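Local coordinates for protein GlcNAc Inducible Gene 2, GIG2 (Candida albicans, PDB 6AKZ) that binds an iron(III) ion and, as a DUF1479-family protein of the cupin clan, probably acts as an oxygenase, at residues 34-39 with 303-308; 39-44 with 216-221; 212-217 with 284-289. One frame throughout, in Å; residues are numbered along the deposited sequence.

Contact 1 (34-39 with 303-308)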
loop_
_atom_site.group_PDB
_atom_site.type_symbol
_atom_site.label_atom_id
_atom_site.label_comp_id
_atom_site.label_asym_id
_atom_site.label_seq_id
_atom_site.Cartn_x
_atom_site.Cartn_y
_atom_site.Cartn_z
ATOM N N GLN A 34 -28.309 13.503 -1.232
ATOM C CA GLN A 34 -27.852 12.141 -1.555
ATOM C C GLN A 34 -26.618 11.653 -0.766
ATOM O O GLN A 34 -26.584 10.482 -0.377
ATOM C CB GLN A 34 -27.501 12.084 -3.037
ATOM C CG GLN A 34 -28.690 11.839 -3.962
ATOM C CD GLN A 34 -28.333 12.076 -5.432
ATOM O OE1 GLN A 34 -27.280 12.637 -5.766
ATOM N NE2 GLN A 34 -29.203 11.620 -6.317
ATOM N N VAL A 35 -25.616 12.504 -0.621
ATOM C CA VAL A 35 -24.436 12.178 0.175
ATOM C C VAL A 35 -24.821 11.946 1.663
ATOM O O VAL A 35 -24.475 10.922 2.253
ATOM C CB VAL A 35 -23.336 13.234 0.094
ATOM C CG1 VAL A 35 -22.232 12.837 1.057
ATOM C CG2 VAL A 35 -22.796 13.338 -1.357
ATOM N N THR A 36 -25.539 12.916 2.247
ATOM C CA THR A 36 -26.122 12.733 3.559
ATOM C C THR A 36 -26.924 11.441 3.708
ATOM O O THR A 36 -26.700 10.742 4.678
ATOM C CB THR A 36 -26.998 13.953 3.898
ATOM O OG1 THR A 36 -26.184 15.121 3.765
ATOM C CG2 THR A 36 -27.535 13.836 5.342
ATOM N N ALA A 37 -27.819 11.095 2.788
ATOM C CA ALA A 37 -28.527 9.843 2.924
ATOM C C ALA A 37 -27.568 8.668 2.914
ATOM O O ALA A 37 -27.759 7.723 3.690
ATOM C CB ALA A 37 -29.556 9.648 1.856
ATOM N N SER A 38 -26.535 8.786 2.071
ATOM C CA SER A 38 -25.573 7.687 1.857
ATOM C C SER A 38 -24.734 7.441 3.142
ATOM O O SER A 38 -24.366 6.291 3.416
ATOM C CB SER A 38 -24.671 7.979 0.648
ATOM O OG SER A 38 -23.602 8.866 0.959
ATOM N N TRP A 39 -24.395 8.519 3.843
ATOM C CA TRP A 39 -23.690 8.483 5.116
ATOM C C TRP A 39 -24.474 7.773 6.197
ATOM O O TRP A 39 -23.933 6.980 6.975
ATOM C CB TRP A 39 -23.359 9.888 5.600
ATOM C CG TRP A 39 -22.749 9.919 7.036
ATOM C CD1 TRP A 39 -23.410 10.164 8.223
ATOM C CD2 TRP A 39 -21.369 9.676 7.402
ATOM N NE1 TRP A 39 -22.518 10.128 9.284
ATOM C CE2 TRP A 39 -21.269 9.804 8.808
ATOM C CE3 TRP A 39 -20.218 9.326 6.683
ATOM C CZ2 TRP A 39 -20.062 9.638 9.491
ATOM C CZ3 TRP A 39 -19.015 9.210 7.382
ATOM C CH2 TRP A 39 -18.943 9.344 8.754
ATOM N N TYR A 303 -27.193 13.213 11.954
ATOM C CA TYR A 303 -26.008 13.777 11.245
ATOM C C TYR A 303 -26.416 14.817 10.205
ATOM O O TYR A 303 -27.388 14.626 9.508
ATOM C CB TYR A 303 -25.204 12.663 10.494
ATOM C CG TYR A 303 -24.315 11.888 11.405
ATOM C CD1 TYR A 303 -23.041 12.321 11.681
ATOM C CD2 TYR A 303 -24.777 10.736 12.014
ATOM C CE1 TYR A 303 -22.229 11.609 12.543
ATOM C CE2 TYR A 303 -23.986 10.002 12.872
ATOM C CZ TYR A 303 -22.727 10.403 13.114
ATOM O OH TYR A 303 -21.975 9.657 14.009
ATOM N N GLU A 304 -25.610 15.855 10.068
ATOM C CA GLU A 304 -25.771 16.849 9.009
ATOM C C GLU A 304 -24.419 17.219 8.465
ATOM O O GLU A 304 -23.470 17.377 9.191
ATOM C CB GLU A 304 -26.436 18.129 9.559
ATOM C CG GLU A 304 -27.888 17.880 9.938
ATOM C CD GLU A 304 -28.563 19.111 10.508
ATOM O OE1 GLU A 304 -28.291 19.407 11.683
ATOM O OE2 GLU A 304 -29.341 19.770 9.776
ATOM N N ILE A 305 -24.375 17.459 7.173
ATOM C CA ILE A 305 -23.135 17.697 6.465
ATOM C C ILE A 305 -22.484 18.972 6.888
ATOM O O ILE A 305 -23.182 19.935 7.230
ATOM C CB ILE A 305 -23.373 17.650 4.937
ATOM C CG1 ILE A 305 -22.044 17.480 4.210
ATOM C CG2 ILE A 305 -24.097 18.908 4.463
ATOM C CD1 ILE A 305 -22.209 16.943 2.811
ATOM N N ASP A 306 -21.165 18.969 6.945
ATOM C CA ASP A 306 -20.351 20.124 7.219
ATOM C C ASP A 306 -19.531 20.425 5.950
ATOM O O ASP A 306 -18.484 19.784 5.704
ATOM C CB ASP A 306 -19.358 19.885 8.378
ATOM C CG ASP A 306 -18.245 20.963 8.442
ATOM O OD1 ASP A 306 -18.534 22.125 8.088
ATOM O OD2 ASP A 306 -17.074 20.666 8.801
ATOM N N LEU A 307 -19.969 21.436 5.187
ATOM C CA LEU A 307 -19.257 21.828 3.996
ATOM C C LEU A 307 -18.395 23.037 4.179
ATOM O O LEU A 307 -17.818 23.513 3.212
ATOM C CB LEU A 307 -20.242 22.018 2.863
ATOM C CG LEU A 307 -20.845 20.691 2.378
ATOM C CD1 LEU A 307 -22.129 20.986 1.648
ATOM C CD2 LEU A 307 -19.952 19.857 1.458
ATOM N N ILE A 308 -18.212 23.478 5.425
ATOM C CA ILE A 308 -17.575 24.763 5.691
ATOM C C ILE A 308 -16.257 24.667 6.439
ATOM O O ILE A 308 -15.285 25.220 5.952
ATOM C CB ILE A 308 -18.515 25.753 6.467
ATOM C CG1 ILE A 308 -19.915 25.839 5.828
ATOM C CG2 ILE A 308 -17.875 27.127 6.557
ATOM C CD1 ILE A 308 -19.950 26.168 4.341
#
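Trp39 presents the N-H edge of its indole to one face of the Tyr303 ring, with NE1 standing 3.2 Å above the plane and close to the ring centre. The planes are turned 68° to each other, and the centroids of the indole five-membered ring and the phenol lie 4.5 Å apart, a T-shaped (edge-to-face) pair. Beside NE1, Trp39 CD1 leans back over the root of the tyrosine, 3.7 Å from Tyr303 CG and 3.8 Å from Tyr303 CB. The indole gets there because Trp39 CG is anti to the backbone N (chi1 173°), which sends the side chain off the helix toward the loop. Phe291 stacks on the indole and Tyr284 meets it with its plane only about 20° away, while the phenol is held at its far end by a hydrogen bond between Tyr303 OH and Asp294 OD1.

In the fold, this is where helix 32-56, near the N-terminus, docks against the loop between helix 278-287 and strand 322-323. The centre of the contact lies about 29 Å from the centre of the chain, away from the iron held by His192, Asp194 and His355.

One turn back along the helix the packing is looser. Thr36 crosses Ile305 at a slant. Its hydroxyl spends its hydrogen bond on Val32 O, and Thr36 OG1 meets the loop only by packing, 4.0 Å from Ile305 CB; Thr36 CG2 lies 4.2 Å from Tyr303 O. Val35 adds only a light touch, Val35 CG1 to Ile305 CD1 at 4.5 Å. Ile305 fills out its surroundings against Phe291 of the loop and Val32 of helix 32-56.

Contact 2 (39-44 with 216-221)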
loop_
_atom_site.group_PDB
_atom_site.type_symbol
_atom_site.label_atom_id
_atom_site.label_comp_id
_atom_site.label_asym_id
_atom_site.label_seq_id
_atom_site.Cartn_x
_atom_site.Cartn_y
_atom_site.Cartn_z
ATOM N N TRP A 39 -24.395 8.519 3.843
ATOM C CA TRP A 39 -23.690 8.483 5.116
ATOM C C TRP A 39 -24.474 7.773 6.197
ATOM O O TRP A 39 -23.933 6.980 6.975
ATOM C CB TRP A 39 -23.359 9.888 5.600
ATOM C CG TRP A 39 -22.749 9.919 7.036
ATOM C CD1 TRP A 39 -23.410 10.164 8.223
ATOM C CD2 TRP A 39 -21.369 9.676 7.402
ATOM N NE1 TRP A 39 -22.518 10.128 9.284
ATOM C CE2 TRP A 39 -21.269 9.804 8.808
ATOM C CE3 TRP A 39 -20.218 9.326 6.683
ATOM C CZ2 TRP A 39 -20.062 9.638 9.491
ATOM C CZ3 TRP A 39 -19.015 9.210 7.382
ATOM C CH2 TRP A 39 -18.943 9.344 8.754
ATOM N N LYS A 40 -25.787 8.022 6.223
ATOM C CA LYS A 40 -26.654 7.287 7.119
ATOM C C LYS A 40 -26.766 5.773 6.799
ATOM O O LYS A 40 -26.664 4.950 7.701
ATOM C CB LYS A 40 -28.003 7.977 7.088
ATOM C CG LYS A 40 -27.894 9.323 7.770
ATOM C CD LYS A 40 -29.180 10.100 7.614
ATOM C CE LYS A 40 -28.956 11.486 8.163
ATOM N NZ LYS A 40 -30.243 12.216 7.903
ATOM N N ARG A 41 -26.977 5.423 5.551
ATOM C CA ARG A 41 -26.918 4.008 5.087
ATOM C C ARG A 41 -25.546 3.345 5.485
ATOM O O ARG A 41 -25.502 2.183 5.891
ATOM C CB ARG A 41 -27.040 3.868 3.592
ATOM C CG ARG A 41 -28.320 4.418 2.970
ATOM C CD ARG A 41 -28.568 3.799 1.585
ATOM N NE ARG A 41 -27.494 4.138 0.636
ATOM C CZ ARG A 41 -27.445 5.227 -0.109
ATOM N NH1 ARG A 41 -28.426 6.151 -0.038
ATOM N NH2 ARG A 41 -26.416 5.405 -0.929
ATOM N N LEU A 42 -24.477 4.089 5.300
ATOM C CA LEU A 42 -23.134 3.606 5.568
ATOM C C LEU A 42 -22.946 3.176 7.046
ATOM O O LEU A 42 -22.466 2.075 7.322
ATOM C CB LEU A 42 -22.091 4.643 5.193
ATOM C CG LEU A 42 -20.645 4.291 5.562
ATOM C CD1 LEU A 42 -20.195 3.044 4.760
ATOM C CD2 LEU A 42 -19.739 5.438 5.287
ATOM N N LEU A 43 -23.332 4.056 7.963
ATOM C CA LEU A 43 -23.236 3.770 9.352
ATOM C C LEU A 43 -24.037 2.573 9.787
ATOM O O LEU A 43 -23.535 1.773 10.595
ATOM C CB LEU A 43 -23.593 5.006 10.178
ATOM C CG LEU A 43 -22.685 6.217 10.145
ATOM C CD1 LEU A 43 -23.167 7.222 11.181
ATOM C CD2 LEU A 43 -21.193 5.947 10.359
ATOM N N VAL A 44 -25.197 2.364 9.176
ATOM C CA VAL A 44 -26.020 1.241 9.503
ATOM C C VAL A 44 -25.262 -0.033 9.076
ATOM O O VAL A 44 -25.087 -0.903 9.882
ATOM C CB VAL A 44 -27.402 1.339 8.831
ATOM C CG1 VAL A 44 -28.154 0.012 8.936
ATOM C CG2 VAL A 44 -28.183 2.520 9.437
ATOM N N GLY A 216 -22.608 10.205 -3.464
ATOM C CA GLY A 216 -23.620 9.574 -2.689
ATOM C C GLY A 216 -23.898 8.157 -3.059
ATOM O O GLY A 216 -24.906 7.628 -2.676
ATOM N N ASP A 217 -22.943 7.503 -3.719
ATOM C CA ASP A 217 -23.104 6.165 -4.245
ATOM C C ASP A 217 -21.836 5.326 -3.838
ATOM O O ASP A 217 -21.317 4.588 -4.648
ATOM C CB ASP A 217 -23.174 6.292 -5.791
ATOM C CG ASP A 217 -23.513 5.014 -6.510
ATOM O OD1 ASP A 217 -24.156 4.093 -5.944
ATOM O OD2 ASP A 217 -23.135 4.915 -7.728
ATOM N N TRP A 218 -21.419 5.440 -2.571
ATOM C CA TRP A 218 -20.355 4.585 -2.025
ATOM C C TRP A 218 -20.518 3.131 -2.338
ATOM O O TRP A 218 -19.524 2.411 -2.545
ATOM C CB TRP A 218 -20.119 4.820 -0.520
ATOM C CG TRP A 218 -21.194 4.384 0.371
ATOM C CD1 TRP A 218 -22.158 5.215 0.967
ATOM C CD2 TRP A 218 -21.473 3.065 0.819
ATOM N NE1 TRP A 218 -23.015 4.473 1.715
ATOM C CE2 TRP A 218 -22.616 3.148 1.674
ATOM C CE3 TRP A 218 -20.882 1.809 0.608
ATOM C CZ2 TRP A 218 -23.151 2.054 2.291
ATOM C CZ3 TRP A 218 -21.420 0.722 1.247
ATOM C CH2 TRP A 218 -22.528 0.834 2.105
ATOM N N GLU A 219 -21.751 2.638 -2.463
ATOM C CA GLU A 219 -21.969 1.232 -2.668
ATOM C C GLU A 219 -21.365 0.750 -3.950
ATOM O O GLU A 219 -21.050 -0.445 -4.077
ATOM C CB GLU A 219 -23.474 0.890 -2.702
ATOM C CG GLU A 219 -24.164 0.967 -1.372
ATOM C CD GLU A 219 -24.750 2.361 -1.050
ATOM O OE1 GLU A 219 -24.415 3.408 -1.718
ATOM O OE2 GLU A 219 -25.540 2.371 -0.068
ATOM N N ASN A 220 -21.221 1.643 -4.910
ATOM C CA ASN A 220 -20.635 1.270 -6.174
ATOM C C ASN A 220 -19.137 1.632 -6.341
ATOM O O ASN A 220 -18.612 1.552 -7.474
ATOM C CB ASN A 220 -21.484 1.856 -7.264
ATOM C CG ASN A 220 -22.767 1.082 -7.380
ATOM O OD1 ASN A 220 -22.777 -0.141 -7.572
ATOM N ND2 ASN A 220 -23.826 1.752 -7.207
ATOM N N TRP A 221 -18.491 2.088 -5.272
ATOM C CA TRP A 221 -17.028 2.343 -5.325
ATOM C C TRP A 221 -16.259 1.030 -5.576
ATOM O O TRP A 221 -16.503 0.047 -4.879
ATOM C CB TRP A 221 -16.533 3.013 -4.063
ATOM C CG TRP A 221 -15.121 3.430 -4.149
ATOM C CD1 TRP A 221 -14.579 4.309 -5.038
ATOM C CD2 TRP A 221 -14.025 2.894 -3.390
ATOM N NE1 TRP A 221 -13.216 4.352 -4.867
ATOM C CE2 TRP A 221 -12.859 3.496 -3.857
ATOM C CE3 TRP A 221 -13.923 1.933 -2.374
ATOM C CZ2 TRP A 221 -11.602 3.235 -3.291
ATOM C CZ3 TRP A 221 -12.669 1.621 -1.867
ATOM C CH2 TRP A 221 -11.532 2.303 -2.296
HETATM O O HOH W 1 -27.969 8.691 -1.606
#
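Leu42 of helix 32-56 lies over one face of the Trp218 indole, which belongs to the 3-10 segment 218-220 that follows the Schellman motif at Gly216. Leu42 CD1 stands 3.9 Å from the centroid of the six-membered ring, 11° off its normal, in a CH-pi contact. Leu42 CB meets the ring nitrogen side, 3.6 Å from Trp218 NE1, whose hydrogen bond goes to Ser38 O of helix 32-56. The opposite face of the indole carries the carboxylate carbon of Glu219, which the bend at chi2 (90°) folds back across it. This buried, tightly packed part also leans on Leu280 of helix 278-287.

The outer side is polar and more open, with Arg41 exposed to solvent. Its guanidinium meets the Glu219 carboxylate side-on, the two planes 24° apart: Arg41 NE reaches Glu219 OE2 at 2.7 Å, and Arg41 NH2 gives a second bond to Glu219 OE1 at 2.9 Å. Water bound to Arg41 NH1 bridges weakly to Gly216 O, and that same carbonyl oxygen accepts directly from Arg41 NH2 at 3.2 Å.

Contact 3 (212-217 with 284-289)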
loop_
_atom_site.group_PDB
_atom_site.type_symbol
_atom_site.label_atom_id
_atom_site.label_comp_id
_atom_site.label_asym_id
_atom_site.label_seq_id
_atom_site.Cartn_x
_atom_site.Cartn_y
_atom_site.Cartn_z
ATOM N N SER A 212 -17.425 8.177 -6.707
ATOM C CA SER A 212 -18.683 7.471 -6.374
ATOM C C SER A 212 -19.090 7.750 -4.934
ATOM O O SER A 212 -20.256 7.954 -4.661
ATOM C CB SER A 212 -18.542 5.959 -6.568
ATOM O OG SER A 212 -18.545 5.604 -7.947
ATOM N N ILE A 213 -18.110 7.863 -4.046
ATOM C CA ILE A 213 -18.402 8.185 -2.662
ATOM C C ILE A 213 -18.889 9.647 -2.532
ATOM O O ILE A 213 -19.860 9.921 -1.842
ATOM C CB ILE A 213 -17.170 7.927 -1.821
ATOM C CG1 ILE A 213 -16.785 6.431 -1.886
ATOM C CG2 ILE A 213 -17.333 8.472 -0.411
ATOM C CD1 ILE A 213 -15.464 6.158 -1.193
ATOM N N PHE A 214 -18.208 10.570 -3.169
ATOM C CA PHE A 214 -18.570 11.971 -3.091
ATOM C C PHE A 214 -19.874 12.313 -3.800
ATOM O O PHE A 214 -20.400 13.438 -3.647
ATOM C CB PHE A 214 -17.471 12.786 -3.680
ATOM C CG PHE A 214 -16.192 12.746 -2.870
ATOM C CD1 PHE A 214 -16.207 12.879 -1.514
ATOM C CD2 PHE A 214 -14.969 12.547 -3.508
ATOM C CE1 PHE A 214 -14.997 12.902 -0.784
ATOM C CE2 PHE A 214 -13.802 12.559 -2.813
ATOM C CZ PHE A 214 -13.783 12.744 -1.452
ATOM N N GLU A 215 -20.383 11.385 -4.591
ATOM C CA GLU A 215 -21.682 11.591 -5.248
ATOM C C GLU A 215 -22.859 10.939 -4.549
ATOM O O GLU A 215 -23.969 11.069 -5.030
ATOM C CB GLU A 215 -21.625 11.028 -6.650
ATOM C CG GLU A 215 -20.782 11.882 -7.557
ATOM C CD GLU A 215 -20.729 11.324 -8.966
ATOM O OE1 GLU A 215 -20.951 10.109 -9.124
ATOM O OE2 GLU A 215 -20.417 12.121 -9.880
ATOM N N GLY A 216 -22.608 10.205 -3.464
ATOM C CA GLY A 216 -23.620 9.574 -2.689
ATOM C C GLY A 216 -23.898 8.157 -3.059
ATOM O O GLY A 216 -24.906 7.628 -2.676
ATOM N N ASP A 217 -22.943 7.503 -3.719
ATOM C CA ASP A 217 -23.104 6.165 -4.245
ATOM C C ASP A 217 -21.836 5.326 -3.838
ATOM O O ASP A 217 -21.317 4.588 -4.648
ATOM C CB ASP A 217 -23.174 6.292 -5.791
ATOM C CG ASP A 217 -23.513 5.014 -6.510
ATOM O OD1 ASP A 217 -24.156 4.093 -5.944
ATOM O OD2 ASP A 217 -23.135 4.915 -7.728
ATOM N N TYR A 284 -16.275 5.583 4.733
ATOM C CA TYR A 284 -16.321 6.277 6.014
ATOM C C TYR A 284 -15.221 7.317 6.125
ATOM O O TYR A 284 -15.466 8.494 6.460
ATOM C CB TYR A 284 -16.150 5.255 7.136
ATOM C CG TYR A 284 -16.236 5.849 8.524
ATOM C CD1 TYR A 284 -17.466 6.057 9.181
ATOM C CD2 TYR A 284 -15.061 6.199 9.197
ATOM C CE1 TYR A 284 -17.491 6.598 10.479
ATOM C CE2 TYR A 284 -15.102 6.729 10.480
ATOM C CZ TYR A 284 -16.300 6.901 11.117
ATOM O OH TYR A 284 -16.266 7.429 12.406
ATOM N N ILE A 285 -14.026 6.932 5.727
ATOM C CA ILE A 285 -12.845 7.793 5.811
ATOM C C ILE A 285 -13.061 8.994 4.921
ATOM O O ILE A 285 -12.845 10.114 5.401
ATOM C CB ILE A 285 -11.548 7.058 5.469
ATOM C CG1 ILE A 285 -11.231 6.112 6.651
ATOM C CG2 ILE A 285 -10.343 7.958 5.281
ATOM C CD1 ILE A 285 -10.306 4.957 6.373
ATOM N N MET A 286 -13.402 8.757 3.657
ATOM C CA MET A 286 -13.523 9.875 2.705
ATOM C C MET A 286 -14.585 10.867 3.083
ATOM O O MET A 286 -14.436 12.028 2.792
ATOM C CB MET A 286 -13.720 9.419 1.268
ATOM C CG MET A 286 -12.514 8.628 0.738
ATOM S SD MET A 286 -10.838 9.309 1.017
ATOM C CE MET A 286 -10.950 10.890 0.181
ATOM N N LEU A 287 -15.691 10.382 3.614
ATOM C CA LEU A 287 -16.752 11.265 4.072
ATOM C C LEU A 287 -16.602 11.828 5.464
ATOM O O LEU A 287 -17.313 12.790 5.814
ATOM C CB LEU A 287 -18.111 10.565 3.967
ATOM C CG LEU A 287 -18.577 10.169 2.568
ATOM C CD1 LEU A 287 -19.884 9.432 2.578
ATOM C CD2 LEU A 287 -18.719 11.352 1.666
ATOM N N ARG A 288 -15.722 11.277 6.272
ATOM C CA ARG A 288 -15.557 11.766 7.646
ATOM C C ARG A 288 -15.303 13.307 7.836
ATOM O O ARG A 288 -15.859 13.869 8.788
ATOM C CB ARG A 288 -14.561 10.945 8.418
ATOM C CG ARG A 288 -14.557 11.195 9.919
ATOM C CD ARG A 288 -15.836 10.854 10.620
ATOM N NE ARG A 288 -15.634 10.947 12.093
ATOM C CZ ARG A 288 -16.601 10.917 12.998
ATOM N NH1 ARG A 288 -17.858 10.846 12.620
ATOM N NH2 ARG A 288 -16.269 10.936 14.303
ATOM N N PRO A 289 -14.515 13.961 6.957
ATOM C CA PRO A 289 -14.363 15.423 7.070
ATOM C C PRO A 289 -15.646 16.175 6.928
ATOM O O PRO A 289 -15.724 17.275 7.470
ATOM C CB PRO A 289 -13.339 15.785 5.979
ATOM C CG PRO A 289 -12.599 14.487 5.730
ATOM C CD PRO A 289 -13.658 13.429 5.869
#
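Ile213 pushes its CG2 methyl against the branch of Leu287, 3.6 Å from Leu287 CG and 3.8 Å from Leu287 CD2. One methyl meets the whole fork, since Leu287 CD1 also comes within 4.0 Å of Ile213 CG2. The same methyl also reaches Met286 CB, at 4.1 Å. Next along, Phe214 takes up the end of the methionine: Phe214 CZ sits 3.8 Å from Met286 CE. Its ring edge also points at the backbone, Phe214 CE1 lying 3.7 Å from Met286 O, which is near the ring plane. Leu287 CD2 approaches that ring more distantly, at an oblique angle. The contact is van der Waals packing of four buried residues, mostly side chain on side chain, with the Met286 carbonyl joining in.

Ile213 CG1 is anti to the carbonyl carbon (chi1 -62°), which leaves CG2 anti to the backbone N and turned toward helix 278-287. Met286 bends at both chi2 (-47°) and chi3 (-60°), curling its thioether so that CE comes round to the phenylalanine.

In the second shell, Met286 O accepts a hydrogen bond from Trp201 NE1, and the Trp201 side chain also touches Phe214. Gly216 is the first residue to leave helical angles, with positive phi, in a Schellman motif closed by Gly216 N to Ile213 O and by Asp217 N to Ser212 O, the latter at 2.9 Å. The turn leads the chain away from the packed pair.

The contact thus joins the C-terminal part of helix 211-214 to that of helix 278-287. Helix 199-202 adjoins it, Trp201 against Phe214 and Arg200 against Met286, while Val35 and Trp39 of helix 32-56 pack on Leu287.

How the contacts relate
All three contacts belong to one packed region on the same side of the chain's centre: contacts 1 and 2 have centres about 11 Å apart, contacts 1 and 3 about 9 Å, and contacts 2 and 3 about 8 Å. Contacts 1 and 2 share helix 32-56, with Trp39 in both ranges; they touch where Ser38 O meets Trp218 NE1. Contacts 2 and 3 share Gly216 and Asp217, where helix 211-214 gives way to the next loop. Along the chain both are nested inside the long loop that contact 1 closes. Together they join helix 32-56 to helices 211-214 and 278-287 and to the loops after them, away from the iron site.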